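Local coordinates for cell surface protein (PDB 4GT6) that is of unknown function but, as an extracellular protein built of BspA-type leucine-rich repeats, probably binds other proteins, at residues M272-V277 with E294-I299. Residues are numbered along the deposited sequence; the frame is centred on the assembly and turned at random.
Sequences MPDSVV and EFSSRI. With NA (sodium ion), chain R; EDO (1,2-ethanediol), chain I.
Successive turns of a BspA-type leucine-rich-repeat solenoid stack here, the loop after strand 269-271 lying on its counterpart after strand 292-294. M272 N, donating to E294 O at 2.9 Å, continues the backbone pairing of E294 with V270. S296 then links the layers: with its hydroxyl anti to the backbone N (chi1 162°), OG donates to V276 O at 2.7 Å, in the carbonyl plane, and accepts from R298 N in an ST turn. A short hydroxyl suits this buried spot, and an alanine here would probably leave both V276 O and R298 N without these mates. D274 extends to the next loop, where OD1 accepts from S297 N at 2.9 Å, the N-H coming from above the carboxylate plane. Selenomethionine M272 runs alongside F295, CE 3.6 Å from ring atom CD1, while the buried V276 and I299 meet through CG1 and CG2, compact branched chains suited to the repeat's core. Outward, V277 CG1 sits centrally over one face of the R298 guanidinium, covering that flat group with a methyl. S297 O binds sodium at 2.4 Å, together with four waters and E320 O from the following turn. One backbone bond and two side-chain-to-backbone bonds thus tie the loops together, apolar side chains pack beside them, and the ion joins the next layer.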
HETATM    1  N   MSE A 272     -12.891   7.406  21.642  1.00 20.05           N
HETATM    2  CA  MSE A 272     -11.548   6.900  21.978  1.00 19.24           C
HETATM    3  C   MSE A 272     -11.448   6.658  23.467  1.00 22.69           C
HETATM    4  O   MSE A 272     -11.814   7.560  24.215  1.00 22.81           O
HETATM    5  CB  MSE A 272     -10.439   7.923  21.626  1.00 20.71           C
HETATM    6  CG  MSE A 272     -10.332   8.270  20.216  1.00 26.63           C
HETATM    7 SE   MSE A 272      -8.817   9.466  20.106  0.75 31.64          SE
HETATM    8  CE  MSE A 272      -9.549  10.355  18.547  1.00 28.36           C
ATOM      9  N   PRO A 273     -10.847   5.528  23.912  1.00 18.86           N
ATOM     10  CA  PRO A 273     -10.591   5.351  25.341  1.00 18.50           C
ATOM     11  C   PRO A 273      -9.372   6.182  25.747  1.00 20.25           C
ATOM     12  O   PRO A 273      -8.534   6.511  24.875  1.00 17.23           O
ATOM     13  CB  PRO A 273     -10.298   3.840  25.447  1.00 20.03           C
ATOM     14  CG  PRO A 273      -9.600   3.523  24.158  1.00 23.10           C
ATOM     15  CD  PRO A 273     -10.282   4.411  23.117  1.00 19.38           C
ATOM     16  N   ASP A 274      -9.203   6.424  27.063  1.00 18.34           N
ATOM     17  CA  ASP A 274      -8.049   7.190  27.541  1.00 18.87           C
ATOM     18  C   ASP A 274      -6.740   6.385  27.442  1.00 22.16           C
ATOM     19  O   ASP A 274      -5.662   6.971  27.573  1.00 21.36           O
ATOM     20  CB  ASP A 274      -8.275   7.715  28.962  1.00 20.94           C
ATOM     21  CG  ASP A 274      -9.393   8.748  29.055  1.00 25.46           C
ATOM     22  OD1 ASP A 274      -9.666   9.433  28.037  1.00 22.18           O
ATOM     23  OD2 ASP A 274      -9.981   8.881  30.145  1.00 30.59           O
ATOM     24  N   SER A 275      -6.824   5.068  27.119  1.00 18.03           N
ATOM     25  CA  SER A 275      -5.615   4.260  26.890  1.00 17.03           C
ATOM     26  C   SER A 275      -4.927   4.691  25.582  1.00 17.73           C
ATOM     27  O   SER A 275      -3.740   4.425  25.415  1.00 17.94           O
ATOM     28  CB  SER A 275      -5.932   2.759  26.877  1.00 18.54           C
ATOM     29  OG  SER A 275      -6.882   2.388  25.890  1.00 17.08           O
ATOM     30  N   VAL A 276      -5.650   5.379  24.659  1.00 15.21           N
ATOM     31  CA  VAL A 276      -5.047   5.854  23.395  1.00 15.07           C
ATOM     32  C   VAL A 276      -4.110   7.025  23.718  1.00 18.50           C
ATOM     33  O   VAL A 276      -4.558   8.050  24.262  1.00 18.91           O
ATOM     34  CB  VAL A 276      -6.090   6.240  22.311  1.00 18.13           C
ATOM     35  CG1 VAL A 276      -5.418   6.940  21.109  1.00 17.54           C
ATOM     36  CG2 VAL A 276      -6.861   5.009  21.830  1.00 18.20           C
ATOM     37  N   VAL A 277      -2.827   6.859  23.409  1.00 14.22           N
ATOM     38  CA  VAL A 277      -1.832   7.907  23.701  1.00 15.65           C
ATOM     39  C   VAL A 277      -1.340   8.593  22.421  1.00 19.82           C
ATOM     40  O   VAL A 277      -0.681   9.631  22.510  1.00 18.92           O
ATOM     41  CB  VAL A 277      -0.648   7.420  24.571  1.00 20.74           C
ATOM     42  CG1 VAL A 277      -1.139   6.914  25.927  1.00 20.44           C
ATOM     43  CG2 VAL A 277       0.207   6.370  23.857  1.00 20.67           C
ATOM     44  N   GLU A 294     -15.072  11.816  20.221  1.00 20.73           N
ATOM     45  CA  GLU A 294     -14.761  11.899  21.648  1.00 20.72           C
ATOM     46  C   GLU A 294     -13.304  11.465  21.769  1.00 23.25           C
ATOM     47  O   GLU A 294     -12.963  10.325  21.451  1.00 21.87           O
ATOM     48  CB  GLU A 294     -15.711  11.019  22.469  1.00 22.71           C
ATOM     49  CG  GLU A 294     -15.520  11.129  23.975  1.00 34.20           C
ATOM     50  CD  GLU A 294     -16.576  10.445  24.823  1.00 56.73           C
ATOM     51  OE1 GLU A 294     -17.749  10.372  24.386  1.00 46.33           O
ATOM     52  OE2 GLU A 294     -16.233  10.007  25.946  1.00 60.18           O
ATOM     53  N   PHE A 295     -12.438  12.398  22.147  1.00 19.30           N
ATOM     54  CA  PHE A 295     -11.015  12.162  22.224  1.00 17.69           C
ATOM     55  C   PHE A 295     -10.579  11.546  23.521  1.00 20.71           C
ATOM     56  O   PHE A 295     -11.183  11.794  24.558  1.00 22.28           O
ATOM     57  CB  PHE A 295     -10.274  13.508  22.094  1.00 19.50           C
ATOM     58  CG  PHE A 295     -10.363  14.136  20.727  1.00 20.71           C
ATOM     59  CD1 PHE A 295      -9.508  13.737  19.705  1.00 23.13           C
ATOM     60  CD2 PHE A 295     -11.305  15.127  20.459  1.00 23.87           C
ATOM     61  CE1 PHE A 295      -9.591  14.318  18.433  1.00 23.85           C
ATOM     62  CE2 PHE A 295     -11.370  15.727  19.194  1.00 25.91           C
ATOM     63  CZ  PHE A 295     -10.504  15.329  18.196  1.00 23.37           C
ATOM     64  N   SER A 296      -9.432  10.854  23.475  1.00 16.06           N
ATOM     65  CA  SER A 296      -8.733  10.371  24.643  1.00 15.74           C
ATOM     66  C   SER A 296      -8.152  11.579  25.400  1.00 20.63           C
ATOM     67  O   SER A 296      -7.666  12.522  24.747  1.00 20.16           O
ATOM     68  CB  SER A 296      -7.590   9.467  24.199  1.00 18.27           C
ATOM     69  OG  SER A 296      -6.674   9.328  25.274  1.00 21.01           O
ATOM     70  N   SER A 297      -8.107  11.514  26.744  1.00 17.24           N
ATOM     71  CA  SER A 297      -7.509  12.588  27.551  1.00 18.40           C
ATOM     72  C   SER A 297      -5.963  12.516  27.533  1.00 21.89           C
ATOM     73  O   SER A 297      -5.316  13.380  28.124  1.00 22.19           O
ATOM     74  CB  SER A 297      -8.007  12.494  28.997  1.00 22.27           C
ATOM     75  OG  SER A 297      -7.495  11.313  29.601  1.00 25.58           O
ATOM     76  N   ARG A 298      -5.370  11.469  26.901  1.00 17.51           N
ATOM     77  CA  ARG A 298      -3.912  11.274  26.941  1.00 17.59           C
ATOM     78  C   ARG A 298      -3.198  11.554  25.608  1.00 20.54           C
ATOM     79  O   ARG A 298      -1.967  11.464  25.541  1.00 20.74           O
ATOM     80  CB  ARG A 298      -3.570   9.868  27.468  1.00 20.36           C
ATOM     81  CG  ARG A 298      -3.927   9.751  28.972  1.00 26.66           C
ATOM     82  CD  ARG A 298      -3.658   8.385  29.577  1.00 41.24           C
ATOM     83  NE  ARG A 298      -2.236   8.048  29.625  1.00 52.54           N
ATOM     84  CZ  ARG A 298      -1.746   6.827  29.425  1.00 68.04           C
ATOM     85  NH1 ARG A 298      -2.559   5.819  29.125  1.00 58.05           N
ATOM     86  NH2 ARG A 298      -0.439   6.609  29.496  1.00 49.01           N
ATOM     87  N   ILE A 299      -3.929  11.974  24.579  1.00 16.61           N
ATOM     88  CA  ILE A 299      -3.253  12.358  23.337  1.00 16.37           C
ATOM     89  C   ILE A 299      -2.736  13.787  23.500  1.00 18.60           C
ATOM     90  O   ILE A 299      -3.370  14.575  24.204  1.00 18.24           O
ATOM     91  CB  ILE A 299      -4.140  12.177  22.087  1.00 19.53           C
ATOM     92  CG1 ILE A 299      -5.465  12.948  22.220  1.00 20.40           C
ATOM     93  CG2 ILE A 299      -4.382  10.665  21.831  1.00 19.90           C
ATOM     94  CD1 ILE A 299      -6.158  13.229  20.831  1.00 22.96           C
TER
HETATM   95 NA    NA R 916      -5.499  15.682  27.537  1.00 29.74          NA
HETATM   96  C1  EDO I 907     -12.900   9.786  26.599  1.00 62.68           C
HETATM   97  O1  EDO I 907     -11.962   8.729  26.728  1.00 59.39           O
HETATM   98  C2  EDO I 907     -12.809  10.744  27.822  1.00 64.31           C
HETATM   99  O2  EDO I 907     -11.546  11.396  27.843  1.00 64.13           O
HETATM  100  O   HOH W   1      -9.629  11.236  31.750  1.00 57.64           O
HETATM  101  O   HOH W   2      -1.836   3.252  26.869  1.00 27.40           O
HETATM  102  O   HOH W   3       0.474  11.092  24.557  1.00 42.82           O
HETATM  103  O   HOH W   4      -5.932  14.817  25.266  1.00 19.69           O
HETATM  104  O   HOH W   5      -3.152  15.462  26.907  1.00 20.53           O
HETATM  105  O   HOH W   6      -4.830  16.319  29.807  1.00 27.31           O
HETATM  106  O   HOH W   7      -7.815  16.046  28.148  0.67 20.01           O